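Local atomic coordinates of GH127 beta-L-arabinofuranoside (Geobacillus stearothermophilus, PDB entry 4QK0), a protein that probably hydrolyses beta-L-arabinofuranosidic linkages, as a glycoside hydrolase of family GH127. Residues I185-E195 against F217-F228; H399-W407 against Y631-G639. All coordinates share one frame; numbering follows the deposited sequence.

Contact 1 (I185-E195 against F217-F228)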
loop_
_atom_site.group_PDB
_atom_site.type_symbol
_atom_site.label_atom_id
_atom_site.label_comp_id
_atom_site.label_asym_id
_atom_site.label_seq_id
_atom_site.Cartn_x
_atom_site.Cartn_y
_atom_site.Cartn_z
ATOM N N ILE A 185 22.963 -32.342 13.377
ATOM C CA ILE A 185 21.683 -31.631 13.237
ATOM C C ILE A 185 21.366 -31.515 11.733
ATOM O O ILE A 185 22.174 -30.948 10.975
ATOM C CB ILE A 185 21.778 -30.220 13.869
ATOM C CG1 ILE A 185 22.122 -30.319 15.366
ATOM C CG2 ILE A 185 20.455 -29.498 13.723
ATOM C CD1 ILE A 185 22.434 -28.982 16.014
ATOM N N PRO A 186 20.176 -31.955 11.299
ATOM C CA PRO A 186 19.813 -31.870 9.886
ATOM C C PRO A 186 19.237 -30.487 9.544
ATOM O O PRO A 186 18.141 -30.355 8.981
ATOM C CB PRO A 186 18.769 -32.984 9.737
ATOM C CG PRO A 186 18.071 -32.973 11.039
ATOM C CD PRO A 186 19.120 -32.601 12.085
ATOM N N GLY A 187 20.028 -29.468 9.869
ATOM C CA GLY A 187 19.578 -28.108 9.879
ATOM C C GLY A 187 20.271 -27.239 8.873
ATOM O O GLY A 187 21.134 -27.682 8.109
ATOM N N TYR A 188 19.934 -25.970 8.967
ATOM C CA TYR A 188 20.420 -24.916 8.069
ATOM C C TYR A 188 19.901 -23.547 8.609
ATOM O O TYR A 188 19.031 -23.548 9.455
ATOM C CB TYR A 188 19.918 -25.188 6.644
ATOM C CG TYR A 188 18.513 -25.682 6.526
ATOM C CD1 TYR A 188 17.428 -24.799 6.612
ATOM C CD2 TYR A 188 18.229 -27.045 6.337
ATOM C CE1 TYR A 188 16.125 -25.249 6.520
ATOM C CE2 TYR A 188 16.916 -27.494 6.247
ATOM C CZ TYR A 188 15.869 -26.591 6.329
ATOM O OH TYR A 188 14.558 -27.025 6.189
ATOM N N ASP A 189 20.418 -22.412 8.135
ATOM C CA ASP A 189 20.109 -21.093 8.731
ATOM C C ASP A 189 18.887 -20.498 8.046
ATOM O O ASP A 189 18.646 -20.694 6.842
ATOM C CB ASP A 189 21.297 -20.129 8.624
ATOM C CG ASP A 189 21.216 -18.916 9.618
ATOM O OD1 ASP A 189 20.257 -18.118 9.555
ATOM O OD2 ASP A 189 22.159 -18.746 10.403
ATOM N N GLY A 190 18.087 -19.811 8.860
ATOM C CA GLY A 190 16.932 -19.050 8.394
ATOM C C GLY A 190 17.330 -17.957 7.461
ATOM O O GLY A 190 16.546 -17.521 6.618
ATOM N N HIS A 191 18.590 -17.558 7.541
ATOM C CA HIS A 191 19.114 -16.628 6.579
ATOM C C HIS A 191 20.319 -17.207 5.866
ATOM O O HIS A 191 21.422 -17.246 6.415
ATOM C CB HIS A 191 19.494 -15.307 7.246
ATOM C CG HIS A 191 19.606 -14.165 6.298
ATOM N ND1 HIS A 191 20.246 -14.260 5.083
ATOM C CD2 HIS A 191 19.160 -12.879 6.389
ATOM C CE1 HIS A 191 20.195 -13.088 4.463
ATOM N NE2 HIS A 191 19.522 -12.244 5.229
ATOM N N GLN A 192 20.108 -17.536 4.588
ATOM C CA GLN A 192 21.116 -18.056 3.760
ATOM C C GLN A 192 22.263 -17.087 3.640
ATOM O O GLN A 192 22.084 -15.864 3.709
ATOM C CB GLN A 192 20.558 -18.419 2.386
ATOM C CG GLN A 192 19.355 -19.323 2.423
ATOM C CD GLN A 192 18.016 -18.576 2.474
ATOM O OE1 GLN A 192 17.841 -17.666 3.270
ATOM N NE2 GLN A 192 17.073 -18.957 1.599
ATOM N N GLU A 193 23.458 -17.656 3.495
ATOM C CA GLU A 193 24.722 -16.934 3.411
ATOM C C GLU A 193 25.890 -17.930 3.579
ATOM O O GLU A 193 26.886 -17.805 2.894
ATOM C CB GLU A 193 24.856 -15.789 4.458
ATOM C CG GLU A 193 26.266 -15.365 4.824
ATOM C CD GLU A 193 27.004 -14.655 3.707
ATOM O OE1 GLU A 193 26.387 -14.255 2.702
ATOM O OE2 GLU A 193 28.232 -14.465 3.841
ATOM N N ILE A 194 25.778 -18.843 4.513
ATOM C CA ILE A 194 26.871 -19.805 4.786
ATOM C C ILE A 194 27.186 -20.621 3.529
ATOM O O ILE A 194 28.358 -20.912 3.245
ATOM C CB ILE A 194 26.540 -20.727 5.976
ATOM C CG1 ILE A 194 27.761 -21.551 6.419
ATOM C CG2 ILE A 194 25.417 -21.686 5.657
ATOM C CD1 ILE A 194 28.907 -20.734 6.911
ATOM N N GLU A 195 26.165 -20.853 2.708
ATOM C CA GLU A 195 26.336 -21.676 1.520
ATOM C C GLU A 195 27.257 -21.000 0.496
ATOM O O GLU A 195 28.255 -21.615 0.049
ATOM C CB GLU A 195 25.010 -22.055 0.924
ATOM C CG GLU A 195 24.075 -22.682 1.922
ATOM C CD GLU A 195 23.153 -21.675 2.656
ATOM O OE1 GLU A 195 23.418 -20.449 2.577
ATOM O OE2 GLU A 195 22.151 -22.143 3.270
ATOM N N PHE A 217 23.884 -28.083 2.812
ATOM C CA PHE A 217 22.921 -27.061 3.320
ATOM C C PHE A 217 21.821 -26.733 2.278
ATOM O O PHE A 217 20.661 -26.638 2.592
ATOM C CB PHE A 217 23.685 -25.785 3.685
ATOM C CG PHE A 217 24.342 -25.819 5.061
ATOM C CD1 PHE A 217 23.623 -26.107 6.186
ATOM C CD2 PHE A 217 25.667 -25.540 5.197
ATOM C CE1 PHE A 217 24.211 -26.090 7.443
ATOM C CE2 PHE A 217 26.263 -25.498 6.439
ATOM C CZ PHE A 217 25.542 -25.786 7.576
ATOM N N ILE A 218 22.239 -26.614 1.036
ATOM C CA ILE A 218 21.336 -26.406 -0.075
ATOM C C ILE A 218 20.406 -27.599 -0.326
ATOM O O ILE A 218 19.201 -27.404 -0.495
ATOM C CB ILE A 218 22.139 -26.041 -1.347
ATOM C CG1 ILE A 218 22.801 -24.666 -1.193
ATOM C CG2 ILE A 218 21.282 -26.085 -2.589
ATOM C CD1 ILE A 218 21.844 -23.510 -1.001
ATOM N N ASP A 219 20.936 -28.822 -0.320
ATOM C CA ASP A 219 20.081 -29.995 -0.585
ATOM C C ASP A 219 19.149 -30.297 0.540
ATOM O O ASP A 219 18.098 -30.863 0.306
ATOM C CB ASP A 219 20.890 -31.279 -0.931
ATOM C CG ASP A 219 21.654 -31.141 -2.216
ATOM O OD1 ASP A 219 21.231 -30.342 -3.115
ATOM O OD2 ASP A 219 22.687 -31.843 -2.344
ATOM N N GLN A 220 19.491 -29.888 1.748
ATOM C CA GLN A 220 18.642 -30.214 2.890
ATOM C C GLN A 220 17.456 -29.249 3.095
ATOM O O GLN A 220 16.440 -29.613 3.681
ATOM C CB GLN A 220 19.456 -30.189 4.156
ATOM C CG GLN A 220 18.750 -30.854 5.311
ATOM C CD GLN A 220 18.514 -32.352 5.092
ATOM O OE1 GLN A 220 19.236 -33.015 4.371
ATOM N NE2 GLN A 220 17.505 -32.875 5.744
ATOM N N ARG A 221 17.606 -28.026 2.601
ATOM C CA ARG A 221 16.596 -26.983 2.763
ATOM C C ARG A 221 15.279 -27.394 2.176
ATOM O O ARG A 221 15.188 -27.832 1.016
ATOM C CB ARG A 221 17.051 -25.676 2.133
ATOM C CG ARG A 221 16.438 -24.469 2.769
ATOM C CD ARG A 221 16.860 -23.188 2.072
ATOM N NE ARG A 221 16.478 -22.039 2.900
ATOM C CZ ARG A 221 17.153 -21.615 3.973
ATOM N NH1 ARG A 221 18.255 -22.254 4.362
ATOM N NH2 ARG A 221 16.730 -20.554 4.664
ATOM N N GLY A 222 14.245 -27.242 2.987
ATOM C CA GLY A 222 12.889 -27.494 2.520
ATOM C C GLY A 222 12.463 -28.946 2.564
ATOM O O GLY A 222 11.333 -29.252 2.244
ATOM N N GLN A 223 13.352 -29.828 3.019
ATOM C CA GLN A 223 12.987 -31.227 3.178
ATOM C C GLN A 223 12.029 -31.415 4.353
ATOM O O GLN A 223 12.124 -30.740 5.374
ATOM C CB GLN A 223 14.219 -32.131 3.399
ATOM C CG GLN A 223 15.230 -32.169 2.269
ATOM C CD GLN A 223 14.710 -32.603 0.882
ATOM O OE1 GLN A 223 15.303 -32.242 -0.158
ATOM N NE2 GLN A 223 13.642 -33.401 0.845
ATOM N N GLN A 224 11.123 -32.369 4.199
ATOM C CA GLN A 224 10.209 -32.772 5.258
ATOM C C GLN A 224 10.849 -33.934 6.000
ATOM O O GLN A 224 11.559 -34.714 5.403
ATOM C CB GLN A 224 8.869 -33.223 4.676
ATOM C CG GLN A 224 8.179 -32.195 3.793
ATOM C CD GLN A 224 7.278 -31.240 4.550
ATOM O OE1 GLN A 224 7.114 -31.325 5.762
ATOM N NE2 GLN A 224 6.673 -30.318 3.818
ATOM N N PRO A 225 10.570 -34.079 7.302
ATOM C CA PRO A 225 9.789 -33.148 8.149
ATOM C C PRO A 225 10.638 -31.893 8.336
ATOM O O PRO A 225 11.873 -31.971 8.355
ATOM C CB PRO A 225 9.615 -33.928 9.451
ATOM C CG PRO A 225 10.812 -34.835 9.503
ATOM C CD PRO A 225 11.192 -35.161 8.093
ATOM N N TYR A 226 9.999 -30.740 8.405
ATOM C CA TYR A 226 10.716 -29.451 8.408
ATOM C C TYR A 226 11.639 -29.306 9.593
ATOM O O TYR A 226 11.212 -29.377 10.739
ATOM C CB TYR A 226 9.698 -28.314 8.438
ATOM C CG TYR A 226 8.946 -28.022 7.142
ATOM C CD1 TYR A 226 9.611 -27.885 5.948
ATOM C CD2 TYR A 226 7.574 -27.813 7.154
ATOM C CE1 TYR A 226 8.940 -27.559 4.795
ATOM C CE2 TYR A 226 6.888 -27.486 6.002
ATOM C CZ TYR A 226 7.573 -27.363 4.827
ATOM O OH TYR A 226 6.914 -27.075 3.629
ATOM N N TYR A 227 12.913 -29.102 9.337
ATOM C CA TYR A 227 13.845 -28.807 10.417
ATOM C C TYR A 227 13.345 -27.674 11.317
ATOM O O TYR A 227 13.455 -27.757 12.548
ATOM C CB TYR A 227 15.236 -28.472 9.882
ATOM C CG TYR A 227 16.126 -27.979 10.977
ATOM C CD1 TYR A 227 16.462 -28.802 12.053
ATOM C CD2 TYR A 227 16.596 -26.695 10.982
ATOM C CE1 TYR A 227 17.233 -28.333 13.099
ATOM C CE2 TYR A 227 17.376 -26.230 12.008
ATOM C CZ TYR A 227 17.689 -27.040 13.066
ATOM O OH TYR A 227 18.484 -26.547 14.054
ATOM N N PHE A 228 12.803 -26.607 10.735
ATOM C CA PHE A 228 12.409 -25.472 11.582
ATOM C C PHE A 228 11.276 -25.833 12.493
ATOM O O PHE A 228 11.142 -25.258 13.569
ATOM C CB PHE A 228 12.049 -24.217 10.740
ATOM C CG PHE A 228 13.202 -23.614 10.000
ATOM C CD1 PHE A 228 14.516 -23.640 10.521
ATOM C CD2 PHE A 228 12.999 -22.993 8.801
ATOM C CE1 PHE A 228 15.583 -23.067 9.863
ATOM C CE2 PHE A 228 14.073 -22.409 8.125
ATOM C CZ PHE A 228 15.356 -22.454 8.653
HETATM O O HOH W 1 16.144 -31.230 7.502
HETATM O O HOH W 2 12.585 -26.202 8.082
HETATM O O HOH W 3 14.073 -29.440 6.575
HETATM O O HOH W 4 20.160 -23.824 3.041
#
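Tyr188 meets Arg221, Tyr227 and Phe228, which pack round its ring where the loop before helix 194-205 reaches into the turn joining helices 208-220 and 227-234. Arg221 CA sits over one face, 3.8 Å from the Tyr188 ring centroid. The edge of Tyr188 points at the face of Phe228 in a T-shaped pair with planes at 69°, while Tyr227 turns its own edge toward the face of Tyr188. A tyrosine suits this place because its ring packs among Phe228, Tyr227 and the backbone and chain of Arg221, and its hydroxyl ends among polar backbone: Tyr188 OH accepts from Gly222 N at 3.2 Å and meets two waters, which pass the link on to the backbone N of Tyr227 and Phe228. Gly187, having no side chain, lets the Tyr227 ring come down over Gly187 CA in a CH-pi contact, 3.5 Å from CA to the Tyr227 centroid; a CB there would collide with the ring.

Arg221, extended from CG to NE (chi2 -177°), brings both NH1 and NH2 end-on to Asp189 O, with NH2 2.9 Å from that oxygen. The amide of Gln192 stacks on one guanidinium face, planes 13° apart, and Gln251 holds its NE2. Farther along, Ile194 CG2 lies over a face of Phe217 in a CH-pi contact.

The buried cation is met by Asp189 O, by His250 O on NH2, by a water and by Glu195. These probably compensate its charge, the glutamate through space and the water, since no N-H points at Glu195 OE2, 4.0 Å from Arg221 NH1.

Contact 2 (H399-W407 against Y631-G639)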
loop_
_atom_site.group_PDB
_atom_site.type_symbol
_atom_site.label_atom_id
_atom_site.label_comp_id
_atom_site.label_asym_id
_atom_site.label_seq_id
_atom_site.Cartn_x
_atom_site.Cartn_y
_atom_site.Cartn_z
ATOM N N HIS A 399 7.758 2.672 5.278
ATOM C CA HIS A 399 9.128 2.129 4.952
ATOM C C HIS A 399 9.849 3.000 3.948
ATOM O O HIS A 399 11.043 2.900 3.776
ATOM C CB HIS A 399 9.011 0.713 4.377
ATOM C CG HIS A 399 8.294 0.668 3.074
ATOM N ND1 HIS A 399 6.916 0.732 2.973
ATOM C CD2 HIS A 399 8.752 0.533 1.815
ATOM C CE1 HIS A 399 6.564 0.613 1.711
ATOM N NE2 HIS A 399 7.658 0.496 0.980
ATOM N N VAL A 400 9.121 3.814 3.221
ATOM C CA VAL A 400 9.770 4.675 2.248
ATOM C C VAL A 400 10.231 5.982 2.925
ATOM O O VAL A 400 9.395 6.812 3.330
ATOM C CB VAL A 400 8.833 5.002 1.098
ATOM C CG1 VAL A 400 9.508 5.968 0.141
ATOM C CG2 VAL A 400 8.437 3.735 0.354
ATOM N N LYS A 401 11.544 6.170 3.059
ATOM C CA LYS A 401 12.085 7.424 3.599
ATOM C C LYS A 401 12.348 8.366 2.464
ATOM O O LYS A 401 12.941 7.997 1.484
ATOM C CB LYS A 401 13.378 7.210 4.355
ATOM C CG LYS A 401 13.288 6.255 5.490
ATOM C CD LYS A 401 12.320 6.737 6.525
ATOM C CE LYS A 401 12.010 5.634 7.512
ATOM N NZ LYS A 401 11.354 6.259 8.696
ATOM N N PRO A 402 11.859 9.594 2.582
ATOM C CA PRO A 402 12.012 10.539 1.475
ATOM C C PRO A 402 13.391 11.155 1.359
ATOM O O PRO A 402 13.702 11.745 0.347
ATOM C CB PRO A 402 10.962 11.633 1.782
ATOM C CG PRO A 402 10.734 11.540 3.242
ATOM C CD PRO A 402 10.913 10.089 3.617
ATOM N N VAL A 403 14.202 11.048 2.405
ATOM C CA VAL A 403 15.599 11.418 2.312
ATOM C C VAL A 403 16.495 10.368 2.948
ATOM O O VAL A 403 16.032 9.562 3.765
ATOM C CB VAL A 403 15.875 12.783 3.003
ATOM C CG1 VAL A 403 15.042 13.842 2.326
ATOM C CG2 VAL A 403 15.608 12.750 4.515
ATOM N N ARG A 404 17.773 10.375 2.565
ATOM C CA ARG A 404 18.698 9.369 3.038
ATOM C C ARG A 404 19.074 9.734 4.450
ATOM O O ARG A 404 18.872 10.858 4.849
ATOM C CB ARG A 404 19.929 9.291 2.113
ATOM C CG ARG A 404 19.636 8.851 0.663
ATOM C CD ARG A 404 20.909 8.421 -0.101
ATOM N NE ARG A 404 20.613 8.047 -1.477
ATOM C CZ ARG A 404 20.456 8.901 -2.461
ATOM N NH1 ARG A 404 20.602 10.190 -2.260
ATOM N NH2 ARG A 404 20.062 8.480 -3.645
ATOM N N GLN A 405 19.580 8.785 5.212
ATOM C CA GLN A 405 19.934 9.053 6.584
ATOM C C GLN A 405 21.059 8.132 7.042
ATOM O O GLN A 405 21.557 7.297 6.269
ATOM C CB GLN A 405 18.711 8.824 7.460
ATOM C CG GLN A 405 18.131 7.439 7.323
ATOM C CD GLN A 405 16.827 7.227 8.095
ATOM O OE1 GLN A 405 15.814 7.912 7.871
ATOM N NE2 GLN A 405 16.832 6.231 8.978
ATOM N N LYS A 406 21.480 8.262 8.292
ATOM C CA LYS A 406 22.256 7.174 8.921
ATOM C C LYS A 406 21.338 6.141 9.569
ATOM O O LYS A 406 20.196 6.443 9.967
ATOM C CB LYS A 406 23.251 7.700 9.929
ATOM C CG LYS A 406 24.409 8.396 9.265
ATOM C CD LYS A 406 24.132 9.881 9.042
ATOM C CE LYS A 406 24.957 10.747 10.014
ATOM N NZ LYS A 406 24.477 12.149 10.195
ATOM N N TRP A 407 21.853 4.915 9.664
ATOM C CA TRP A 407 21.118 3.769 10.231
ATOM C C TRP A 407 21.891 3.130 11.388
ATOM O O TRP A 407 23.101 3.378 11.592
ATOM C CB TRP A 407 20.821 2.723 9.145
ATOM C CG TRP A 407 20.041 3.303 7.997
ATOM C CD1 TRP A 407 20.541 3.996 6.928
ATOM C CD2 TRP A 407 18.620 3.292 7.840
ATOM N NE1 TRP A 407 19.515 4.415 6.113
ATOM C CE2 TRP A 407 18.326 3.996 6.641
ATOM C CE3 TRP A 407 17.563 2.748 8.589
ATOM C CZ2 TRP A 407 17.018 4.166 6.164
ATOM C CZ3 TRP A 407 16.252 2.917 8.121
ATOM C CH2 TRP A 407 15.995 3.624 6.913
ATOM N N TYR A 631 20.269 7.027 -9.828
ATOM C CA TYR A 631 21.168 6.851 -8.669
ATOM C C TYR A 631 21.441 8.151 -7.972
ATOM O O TYR A 631 21.721 8.162 -6.739
ATOM C CB TYR A 631 22.538 6.169 -9.051
ATOM C CG TYR A 631 23.475 7.039 -9.804
ATOM C CD1 TYR A 631 24.193 8.059 -9.147
ATOM C CD2 TYR A 631 23.606 6.932 -11.168
ATOM C CE1 TYR A 631 25.038 8.925 -9.862
ATOM C CE2 TYR A 631 24.449 7.779 -11.881
ATOM C CZ TYR A 631 25.182 8.792 -11.196
ATOM O OH TYR A 631 26.033 9.636 -11.910
ATOM N N ALA A 632 21.401 9.253 -8.736
ATOM C CA ALA A 632 21.739 10.584 -8.178
ATOM C C ALA A 632 20.589 11.380 -7.579
ATOM O O ALA A 632 20.779 12.537 -7.203
ATOM C CB ALA A 632 22.396 11.426 -9.237
ATOM N N TRP A 633 19.407 10.787 -7.482
ATOM C CA TRP A 633 18.259 11.502 -6.921
ATOM C C TRP A 633 18.480 11.717 -5.437
ATOM O O TRP A 633 19.327 11.066 -4.816
ATOM C CB TRP A 633 16.925 10.742 -7.254
ATOM C CG TRP A 633 16.450 9.765 -6.219
ATOM C CD1 TRP A 633 16.858 8.497 -6.052
ATOM C CD2 TRP A 633 15.458 10.008 -5.211
ATOM N NE1 TRP A 633 16.249 7.949 -4.972
ATOM C CE2 TRP A 633 15.356 8.847 -4.450
ATOM C CE3 TRP A 633 14.670 11.134 -4.864
ATOM C CZ2 TRP A 633 14.482 8.732 -3.370
ATOM C CZ3 TRP A 633 13.819 11.034 -3.797
ATOM C CH2 TRP A 633 13.708 9.829 -3.064
ATOM N N CYS A 634 17.743 12.671 -4.883
ATOM C CA CYS A 634 17.752 12.985 -3.439
ATOM C C CYS A 634 19.117 13.440 -2.931
ATOM O O CYS A 634 19.438 13.225 -1.765
ATOM C CB CYS A 634 17.281 11.806 -2.633
ATOM S SG CYS A 634 16.536 12.196 -1.056
ATOM N N ASN A 635 19.885 14.090 -3.789
ATOM C CA ASN A 635 21.074 14.795 -3.340
ATOM C C ASN A 635 20.884 16.325 -3.313
ATOM O O ASN A 635 21.788 17.030 -2.969
ATOM C CB ASN A 635 22.285 14.453 -4.223
ATOM C CG ASN A 635 22.789 13.048 -3.936
ATOM O OD1 ASN A 635 23.595 12.820 -3.046
ATOM N ND2 ASN A 635 22.260 12.103 -4.672
ATOM N N ARG A 636 19.692 16.810 -3.652
ATOM C CA ARG A 636 19.407 18.227 -3.679
ATOM C C ARG A 636 18.139 18.529 -2.903
ATOM O O ARG A 636 17.374 19.367 -3.255
ATOM C CB ARG A 636 19.294 18.653 -5.115
ATOM C CG ARG A 636 20.622 18.492 -5.846
ATOM C CD ARG A 636 20.500 18.689 -7.343
ATOM N NE ARG A 636 19.555 17.754 -7.958
ATOM C CZ ARG A 636 18.923 17.965 -9.103
ATOM N NH1 ARG A 636 19.085 19.100 -9.772
ATOM N NH2 ARG A 636 18.063 17.081 -9.550
ATOM N N GLY A 637 17.971 17.844 -1.795
ATOM C CA GLY A 637 16.887 18.073 -0.874
ATOM C C GLY A 637 15.651 17.230 -1.131
ATOM O O GLY A 637 15.451 16.644 -2.198
ATOM N N GLU A 638 14.816 17.197 -0.113
ATOM C CA GLU A 638 13.564 16.473 -0.140
ATOM C C GLU A 638 12.656 16.980 -1.258
ATOM O O GLU A 638 12.602 18.170 -1.554
ATOM C CB GLU A 638 12.870 16.596 1.209
ATOM C CG GLU A 638 11.693 15.651 1.380
ATOM C CD GLU A 638 11.275 15.448 2.838
ATOM O OE1 GLU A 638 12.129 15.391 3.732
ATOM O OE2 GLU A 638 10.068 15.384 3.101
ATOM N N GLY A 639 12.006 16.051 -1.937
ATOM C CA GLY A 639 11.081 16.408 -2.990
ATOM C C GLY A 639 10.525 15.189 -3.693
ATOM O O GLY A 639 10.972 14.049 -3.459
HETATM O O HOH W 5 12.233 13.152 -1.126
HETATM O O HOH W 6 19.473 12.371 0.807
#
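Arg404 carries the hydrogen bonds that cross directly between the two loops, all to Trp633. Its chain runs straight from CG to NE and presents the guanidinium end-on to Trp633 O, which accepts from NH1 at 3.0 Å and from NH2 at 2.9 Å. Because both N-H groups share one oxygen, near the guanidinium plane, neither bond is straight (140° and 143°). Arginine suits the place because it has donors to spare: NH1 also forms a salt bridge with Asp373, and NH2 bonds to Ser370 O. Asn635 stands beside the same group, its ND2 bonded to Ala632 O and its OD1 to the backbone N of Leu374.

Two waters add further links. One molecule accepts from Arg404 N and donates to Cys634 O; another lies between Pro402 O and Gly639 N.

Van der Waals contacts fill in around these bonds. Cys634 SG, swung anti to its backbone N (chi1 -153°), lies 3.2 Å from Pro402 O and 4.0 Å from Val403 CG1, a small side chain fitting a close approach. At the exposed end Glu638 extends alongside the Pro402 ring and crosses Val403, its CB 3.7 Å from Val403 CG1.

This is an interdomain junction of the GH127 fold, in which the loop between strands 620-629 and 641-647 of the C-terminal beta domain meets a loop that precedes helix 413-422 of the catalytic domain.

How the contacts relate
The contacts lie apart, their centres about 37 Å from one another and their nearest atoms about 15 Å, and they share no helix or strand. Contact 1 is local and buried: within the catalytic domain, the loop and first turn of helix 194-205 meet the end of helix 208-220, the turn after it and the start of helix 227-234, and aromatic residues contribute about half of the buried surface. Contact 2, spanning 223 residues, is only partly buried and ties the catalytic domain to the C-terminal beta domain with less buried surface and no aromatic pair across its segments. Both use an arginine gripping a single carbonyl oxygen; in contact 1 a carboxylate merely stands near it, whereas Arg404 of contact 2 has a salt bridge to Asp373, outside the two segments.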